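Local coordinates for ethanolamine utilization protein EutL (Clostridium perfringens E str. JGS1987, PDB 4TME), which forms part of the bacterial microcompartment shell for ethanolamine utilization and binds ethanolamine, which probably controls opening of its pore, at residues H33-T47 with L79-P92. Sequence-based numbering, arbitrary orientation. Where two conformers were deposited one is given.
Sequences HKSLGLITADCDDVT and LAGEVIGILAGPSP. With ETA (ethanolamine), chain K; ETA (ethanolamine), chain J.
Glu82 OE2 accepts the backbone N-H of Asp44 (N to OE2 3.0 Å) through its anti lone pair. The same Glu82 OE2 accepts the hydroxyl O of one ethanolamine at 2.6 Å and also its amine N. That amine N also donates to Asp44 OD1 at 2.8 Å, bridging two carboxylates whose planes stand 74° apart. Glu82 reaches the site on a chain extended beyond CG (chi2 179°), while Ala72 N holds OE1 and Ser67 OG holds Asp44 OD2. Asp45 OD1, which also bonds Tyr149 OH, accepts the amine N of the second ethanolamine at 2.6 Å. From this pocket, strands 35-41 and 83-89 run antiparallel, with paired bonds at Ile39-Gly85 and Gly37-Leu87. At the far end Gly89 O accepts both Lys34 N and Ser35 N, a classic beta bulge. Beside it, Ala88 CB sits over one face of the His33 ring, 3.7 Å from its centroid, and Asp61 holds NE2. On one face of the sheet Leu36 CD2 packs against Ala88 CB at 3.7 Å. On the other, Val83 CG1 meets Ala41 CB and, tip to tip, Thr47. Asp44 OD1 and Glu82 OE2 are only 3.1 Å apart, so a protonated amine bound to both would probably offset their repulsion, consistent with a pocket suited to a small amino alcohol.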
ATOM      1  N   HIS C  33      27.717   8.659 -10.836  1.00 41.00           N
ATOM      2  CA  HIS C  33      26.639   9.381 -10.157  1.00 39.16           C
ATOM      3  C   HIS C  33      27.138  10.035  -8.860  1.00 41.86           C
ATOM      4  O   HIS C  33      27.178   9.394  -7.808  1.00 49.75           O
ATOM      5  CB  HIS C  33      25.485   8.443  -9.833  1.00 36.17           C
ATOM      6  CG  HIS C  33      24.740   7.953 -11.036  1.00 35.03           C
ATOM      7  ND1 HIS C  33      24.050   6.762 -11.051  1.00 33.65           N
ATOM      8  CD2 HIS C  33      24.560   8.506 -12.260  1.00 35.74           C
ATOM      9  CE1 HIS C  33      23.486   6.596 -12.233  1.00 33.94           C
ATOM     10  NE2 HIS C  33      23.776   7.644 -12.982  1.00 34.79           N
ATOM     11  N   LYS C  34      27.469  11.312  -8.932  1.00 35.12           N
ATOM     12  CA  LYS C  34      28.072  12.015  -7.803  1.00 33.98           C
ATOM     13  C   LYS C  34      27.105  12.944  -7.083  1.00 30.01           C
ATOM     14  O   LYS C  34      27.332  13.303  -5.927  1.00 31.75           O
ATOM     15  CB  LYS C  34      29.275  12.845  -8.274  1.00 40.12           C
ATOM     16  CG  LYS C  34      30.297  12.077  -9.079  1.00 47.33           C
ATOM     17  CD  LYS C  34      31.065  11.103  -8.214  1.00 52.98           C
ATOM     18  CE  LYS C  34      32.297  10.586  -8.947  1.00 58.41           C
ATOM     19  NZ  LYS C  34      32.947   9.468  -8.212  1.00 62.88           N
ATOM     20  N   SER C  35      26.031  13.318  -7.769  0.61 27.72           N
ATOM     21  CA  SER C  35      25.079  14.300  -7.275  0.61 26.49           C
ATOM     22  C   SER C  35      23.669  13.835  -7.540  0.61 25.04           C
ATOM     23  O   SER C  35      23.428  13.199  -8.558  0.61 24.73           O
ATOM     24  CB  SER C  35      25.306  15.642  -7.949  0.61 28.00           C
ATOM     25  OG  SER C  35      26.554  16.177  -7.554  0.61 30.47           O
ATOM     26  N   LEU C  36      22.751  14.157  -6.629  1.00 24.75           N
ATOM     27  CA  LEU C  36      21.341  13.774  -6.765  1.00 24.31           C
ATOM     28  C   LEU C  36      20.419  14.983  -6.773  1.00 24.90           C
ATOM     29  O   LEU C  36      20.652  15.944  -6.054  1.00 25.63           O
ATOM     30  CB  LEU C  36      20.909  12.849  -5.620  1.00 24.20           C
ATOM     31  CG  LEU C  36      21.742  11.584  -5.389  1.00 25.42           C
ATOM     32  CD1 LEU C  36      21.168  10.854  -4.160  1.00 26.72           C
ATOM     33  CD2 LEU C  36      21.747  10.694  -6.605  1.00 25.62           C
ATOM     34  N   GLY C  37      19.367  14.917  -7.579  1.00 24.76           N
ATOM     35  CA  GLY C  37      18.295  15.889  -7.531  1.00 25.14           C
ATOM     36  C   GLY C  37      17.043  15.158  -7.082  1.00 24.86           C
ATOM     37  O   GLY C  37      16.708  14.115  -7.631  1.00 26.06           O
ATOM     38  N   LEU C  38      16.385  15.706  -6.060  0.72 22.69           N
ATOM     39  CA  LEU C  38      15.222  15.118  -5.407  0.72 22.35           C
ATOM     40  C   LEU C  38      13.976  15.946  -5.722  0.72 22.34           C
ATOM     41  O   LEU C  38      14.019  17.182  -5.614  0.72 22.45           O
ATOM     42  CB  LEU C  38      15.425  15.079  -3.883  0.72 22.86           C
ATOM     43  CG  LEU C  38      16.718  14.531  -3.269  0.72 24.07           C
ATOM     44  CD1 LEU C  38      16.753  14.796  -1.756  0.72 26.40           C
ATOM     45  CD2 LEU C  38      16.855  13.046  -3.534  0.72 23.17           C
ATOM     46  N   ILE C  39      12.860  15.291  -6.036  1.00 21.82           N
ATOM     47  CA  ILE C  39      11.618  16.007  -6.274  1.00 21.25           C
ATOM     48  C   ILE C  39      10.417  15.223  -5.769  1.00 21.22           C
ATOM     49  O   ILE C  39      10.372  13.993  -5.884  1.00 21.27           O
ATOM     50  CB  ILE C  39      11.445  16.335  -7.786  1.00 24.41           C
ATOM     51  CG1 ILE C  39      10.263  17.279  -8.008  1.00 24.71           C
ATOM     52  CG2 ILE C  39      11.338  15.077  -8.624  1.00 25.46           C
ATOM     53  CD1 ILE C  39      10.249  17.867  -9.440  1.00 27.26           C
ATOM     54  N   THR C  40       9.460  15.944  -5.185  1.00 21.30           N
ATOM     55  CA  THR C  40       8.139  15.385  -4.891  1.00 21.23           C
ATOM     56  C   THR C  40       7.059  16.275  -5.467  1.00 22.07           C
ATOM     57  O   THR C  40       7.255  17.479  -5.669  1.00 21.96           O
ATOM     58  CB  THR C  40       7.870  15.208  -3.377  1.00 22.67           C
ATOM     59  OG1 THR C  40       7.787  16.481  -2.741  1.00 23.05           O
ATOM     60  CG2 THR C  40       8.965  14.387  -2.721  1.00 24.71           C
ATOM     61  N   ALA C  41       5.915  15.673  -5.732  1.00 21.64           N
ATOM     62  CA  ALA C  41       4.809  16.355  -6.379  1.00 21.30           C
ATOM     63  C   ALA C  41       3.496  15.646  -6.034  1.00 22.13           C
ATOM     64  O   ALA C  41       3.517  14.535  -5.503  1.00 21.55           O
ATOM     65  CB  ALA C  41       5.026  16.373  -7.883  1.00 21.66           C
ATOM     66  N   ASP C  42       2.363  16.263  -6.357  1.00 21.74           N
ATOM     67  CA  ASP C  42       1.071  15.645  -6.036  1.00 22.84           C
ATOM     68  C   ASP C  42       0.480  14.820  -7.191  1.00 23.85           C
ATOM     69  O   ASP C  42      -0.684  14.421  -7.129  1.00 23.77           O
ATOM     70  CB  ASP C  42       0.076  16.700  -5.584  1.00 23.67           C
ATOM     71  CG  ASP C  42      -0.333  17.661  -6.693  1.00 26.29           C
ATOM     72  OD1 ASP C  42       0.076  17.465  -7.851  1.00 25.71           O
ATOM     73  OD2 ASP C  42      -1.070  18.617  -6.366  1.00 30.23           O
ATOM     74  N   CYS C  43       1.286  14.555  -8.221  1.00 22.41           N
ATOM     75  CA  CYS C  43       0.814  13.746  -9.358  1.00 21.98           C
ATOM     76  C   CYS C  43       1.946  12.880  -9.880  1.00 21.66           C
ATOM     77  O   CYS C  43       2.917  13.387 -10.443  1.00 22.13           O
ATOM     78  CB  CYS C  43       0.273  14.624 -10.480  1.00 22.57           C
ATOM     79  SG  CYS C  43      -0.283  13.638 -11.907  1.00 25.68           S
ATOM     80  N   ASP C  44       1.851  11.578  -9.664  1.00 20.78           N
ATOM     81  CA  ASP C  44       2.990  10.721  -9.982  1.00 19.59           C
ATOM     82  C   ASP C  44       3.248  10.561 -11.492  1.00 20.15           C
ATOM     83  O   ASP C  44       4.372  10.770 -11.942  1.00 21.29           O
ATOM     84  CB  ASP C  44       2.859   9.340  -9.282  1.00 21.23           C
ATOM     85  CG  ASP C  44       1.581   8.571  -9.620  1.00 22.83           C
ATOM     86  OD1 ASP C  44       0.623   9.136 -10.176  1.00 22.60           O
ATOM     87  OD2 ASP C  44       1.557   7.352  -9.258  1.00 23.70           O
ATOM     88  N   ASP C  45       2.246  10.246 -12.306  1.00 21.41           N
ATOM     89  CA  ASP C  45       2.558   9.935 -13.705  1.00 21.62           C
ATOM     90  C   ASP C  45       2.993  11.179 -14.495  1.00 22.18           C
ATOM     91  O   ASP C  45       3.820  11.064 -15.422  1.00 22.17           O
ATOM     92  CB  ASP C  45       1.368   9.251 -14.363  1.00 21.80           C
ATOM     93  CG  ASP C  45       1.042   7.948 -13.685  1.00 22.45           C
ATOM     94  OD1 ASP C  45       1.913   7.045 -13.727  1.00 22.98           O
ATOM     95  OD2 ASP C  45      -0.041   7.889 -13.039  1.00 22.54           O
ATOM     96  N   VAL C  46       2.479  12.361 -14.129  1.00 21.55           N
ATOM     97  CA  VAL C  46       3.017  13.608 -14.723  1.00 21.96           C
ATOM     98  C   VAL C  46       4.480  13.751 -14.334  1.00 21.16           C
ATOM     99  O   VAL C  46       5.322  14.103 -15.172  1.00 22.18           O
ATOM    100  CB  VAL C  46       2.216  14.855 -14.299  1.00 22.82           C
ATOM    101  CG1 VAL C  46       2.982  16.172 -14.644  1.00 22.35           C
ATOM    102  CG2 VAL C  46       0.855  14.838 -14.997  1.00 23.78           C
ATOM    103  N   THR C  47       4.800  13.458 -13.080  1.00 20.58           N
ATOM    104  CA  THR C  47       6.185  13.585 -12.643  1.00 21.02           C
ATOM    105  C   THR C  47       7.095  12.583 -13.339  1.00 20.56           C
ATOM    106  O   THR C  47       8.197  12.926 -13.741  1.00 20.18           O
ATOM    107  CB  THR C  47       6.280  13.448 -11.119  1.00 21.17           C
ATOM    108  OG1 THR C  47       5.524  14.518 -10.546  1.00 22.10           O
ATOM    109  CG2 THR C  47       7.728  13.556 -10.624  1.00 21.52           C
ATOM    110  N   LEU C  79       4.829  17.565   2.256  1.00 22.20           N
ATOM    111  CA  LEU C  79       5.677  17.443   1.073  1.00 22.78           C
ATOM    112  C   LEU C  79       5.728  16.037   0.495  1.00 22.16           C
ATOM    113  O   LEU C  79       6.403  15.803  -0.498  1.00 23.41           O
ATOM    114  CB  LEU C  79       7.111  17.908   1.398  1.00 23.44           C
ATOM    115  CG  LEU C  79       7.223  19.265   2.089  1.00 25.01           C
ATOM    116  CD1 LEU C  79       8.667  19.556   2.411  1.00 25.47           C
ATOM    117  CD2 LEU C  79       6.633  20.381   1.215  1.00 26.38           C
ATOM    118  N   ALA C  80       5.011  15.081   1.104  1.00 22.09           N
ATOM    119  CA  ALA C  80       5.054  13.723   0.578  1.00 21.85           C
ATOM    120  C   ALA C  80       4.357  13.567  -0.777  1.00 21.71           C
ATOM    121  O   ALA C  80       4.814  12.793  -1.623  1.00 23.65           O
ATOM    122  CB  ALA C  80       4.437  12.744   1.584  1.00 22.18           C
ATOM    123  N   GLY C  81       3.259  14.289  -0.978  1.00 21.77           N
ATOM    124  CA  GLY C  81       2.511  14.194  -2.227  1.00 22.67           C
ATOM    125  C   GLY C  81       2.172  12.745  -2.539  1.00 21.61           C
ATOM    126  O   GLY C  81       1.755  11.996  -1.651  1.00 22.50           O
ATOM    127  N   GLU C  82       2.350  12.351  -3.791  1.00 20.73           N
ATOM    128  CA  GLU C  82       2.239  10.953  -4.147  1.00 21.91           C
ATOM    129  C   GLU C  82       3.368  10.431  -5.010  1.00 21.44           C
ATOM    130  O   GLU C  82       3.247   9.378  -5.629  1.00 20.01           O
ATOM    131  CB  GLU C  82       0.898  10.692  -4.839  1.00 22.44           C
ATOM    132  CG  GLU C  82       0.733  11.366  -6.178  1.00 22.25           C
ATOM    133  CD  GLU C  82      -0.613  11.070  -6.846  1.00 23.09           C
ATOM    134  OE1 GLU C  82      -1.636  10.920  -6.126  1.00 24.25           O
ATOM    135  OE2 GLU C  82      -0.644  11.006  -8.110  1.00 22.77           O
ATOM    136  N   VAL C  83       4.498  11.127  -5.036  1.00 21.50           N
ATOM    137  CA  VAL C  83       5.637  10.638  -5.792  1.00 21.00           C
ATOM    138  C   VAL C  83       6.950  11.221  -5.266  1.00 21.98           C
ATOM    139  O   VAL C  83       6.989  12.381  -4.838  1.00 21.49           O
ATOM    140  CB  VAL C  83       5.494  10.980  -7.303  1.00 19.70           C
ATOM    141  CG1 VAL C  83       5.463  12.496  -7.548  1.00 20.21           C
ATOM    142  CG2 VAL C  83       6.574  10.329  -8.146  1.00 21.10           C
ATOM    143  N   ILE C  84       7.992  10.398  -5.294  1.00 19.66           N
ATOM    144  CA  ILE C  84       9.363  10.876  -5.106  1.00 20.38           C
ATOM    145  C   ILE C  84      10.172  10.434  -6.320  1.00 20.53           C
ATOM    146  O   ILE C  84      10.106   9.276  -6.774  1.00 21.17           O
ATOM    147  CB  ILE C  84      10.020  10.372  -3.793  1.00 22.33           C
ATOM    148  CG1 ILE C  84      11.438  10.998  -3.698  1.00 26.88           C
ATOM    149  CG2 ILE C  84       9.989   8.830  -3.715  1.00 22.57           C
ATOM    150  CD1 ILE C  84      12.054  10.966  -2.365  1.00 27.62           C
ATOM    151  N   GLY C  85      10.901  11.390  -6.897  1.00 20.23           N
ATOM    152  CA  GLY C  85      11.770  11.118  -8.019  1.00 21.40           C
ATOM    153  C   GLY C  85      13.196  11.521  -7.671  1.00 21.38           C
ATOM    154  O   GLY C  85      13.397  12.522  -6.972  1.00 21.67           O
ATOM    155  N   ILE C  86      14.176  10.731  -8.110  1.00 20.39           N
ATOM    156  CA  ILE C  86      15.578  11.075  -7.912  1.00 20.24           C
ATOM    157  C   ILE C  86      16.335  10.997  -9.220  1.00 21.86           C
ATOM    158  O   ILE C  86      16.364   9.954  -9.892  1.00 22.01           O
ATOM    159  CB  ILE C  86      16.274  10.154  -6.868  1.00 22.63           C
ATOM    160  CG1 ILE C  86      15.527  10.223  -5.539  1.00 23.32           C
ATOM    161  CG2 ILE C  86      17.755  10.599  -6.649  1.00 23.73           C
ATOM    162  CD1 ILE C  86      16.098   9.353  -4.418  1.00 24.35           C
ATOM    163  N   LEU C  87      16.919  12.131  -9.589  1.00 21.82           N
ATOM    164  CA  LEU C  87      17.835  12.236 -10.714  1.00 23.50           C
ATOM    165  C   LEU C  87      19.262  12.109 -10.212  1.00 24.36           C
ATOM    166  O   LEU C  87      19.569  12.576  -9.118  1.00 24.66           O
ATOM    167  CB  LEU C  87      17.684  13.591 -11.421  1.00 23.13           C
ATOM    168  CG  LEU C  87      16.348  13.860 -12.106  1.00 22.56           C
ATOM    169  CD1 LEU C  87      16.342  15.327 -12.555  1.00 22.81           C
ATOM    170  CD2 LEU C  87      16.184  12.954 -13.302  1.00 22.37           C
ATOM    171  N   ALA C  88      20.126  11.475 -10.991  1.00 24.59           N
ATOM    172  CA  ALA C  88      21.548  11.423 -10.649  1.00 24.92           C
ATOM    173  C   ALA C  88      22.381  11.885 -11.844  1.00 25.05           C
ATOM    174  O   ALA C  88      22.065  11.614 -12.997  1.00 25.15           O
ATOM    175  CB  ALA C  88      21.968  10.025 -10.218  1.00 26.06           C
ATOM    176  N   GLY C  89      23.459  12.591 -11.543  1.00 24.21           N
ATOM    177  CA  GLY C  89      24.345  13.074 -12.581  1.00 24.05           C
ATOM    178  C   GLY C  89      25.733  13.291 -12.020  1.00 25.30           C
ATOM    179  O   GLY C  89      25.953  13.122 -10.828  1.00 26.25           O
ATOM    180  N   PRO C  90      26.674  13.670 -12.884  1.00 27.70           N
ATOM    181  CA  PRO C  90      28.092  13.799 -12.530  1.00 29.68           C
ATOM    182  C   PRO C  90      28.421  15.039 -11.727  1.00 31.77           C
ATOM    183  O   PRO C  90      29.507  15.107 -11.157  1.00 34.04           O
ATOM    184  CB  PRO C  90      28.785  13.867 -13.896  1.00 30.90           C
ATOM    185  CG  PRO C  90      27.757  14.422 -14.806  1.00 30.61           C
ATOM    186  CD  PRO C  90      26.466  13.809 -14.335  1.00 27.74           C
ATOM    187  N   SER C  91      27.526  16.016 -11.708  1.00 29.89           N
ATOM    188  CA  SER C  91      27.800  17.270 -11.013  1.00 30.34           C
ATOM    189  C   SER C  91      26.515  17.901 -10.549  1.00 29.02           C
ATOM    190  O   SER C  91      25.444  17.606 -11.073  1.00 27.13           O
ATOM    191  CB  SER C  91      28.529  18.243 -11.943  1.00 31.93           C
ATOM    192  OG  SER C  91      27.643  18.652 -12.978  1.00 31.75           O
ATOM    193  N   PRO C  92      26.598  18.779  -9.549  1.00 30.87           N
ATOM    194  CA  PRO C  92      25.413  19.541  -9.181  1.00 31.05           C
ATOM    195  C   PRO C  92      24.853  20.352 -10.345  1.00 29.14           C
ATOM    196  O   PRO C  92      23.640  20.487 -10.427  1.00 29.45           O
ATOM    197  CB  PRO C  92      25.927  20.461  -8.056  1.00 34.85           C
ATOM    198  CG  PRO C  92      27.092  19.768  -7.507  1.00 35.53           C
ATOM    199  CD  PRO C  92      27.735  19.065  -8.653  1.00 33.80           C
TER
HETATM  200  CA  ETA K 302      -2.655   9.074 -10.568  1.00 26.56           C
HETATM  201  N   ETA K 302      -2.029   8.650  -9.334  1.00 24.71           N
HETATM  202  C   ETA K 302      -3.273  10.456 -10.412  1.00 29.63           C
HETATM  203  O   ETA K 302      -2.346  11.419  -9.979  1.00 30.02           O
HETATM  204  CA  ETA J 301       1.552   3.722 -12.873  1.00 24.44           C
HETATM  205  N   ETA J 301       2.151   4.870 -12.248  1.00 21.52           N
HETATM  206  C   ETA J 301       0.054   3.937 -12.902  1.00 26.09           C
HETATM  207  O   ETA J 301      -0.473   3.889 -11.588  1.00 26.76           O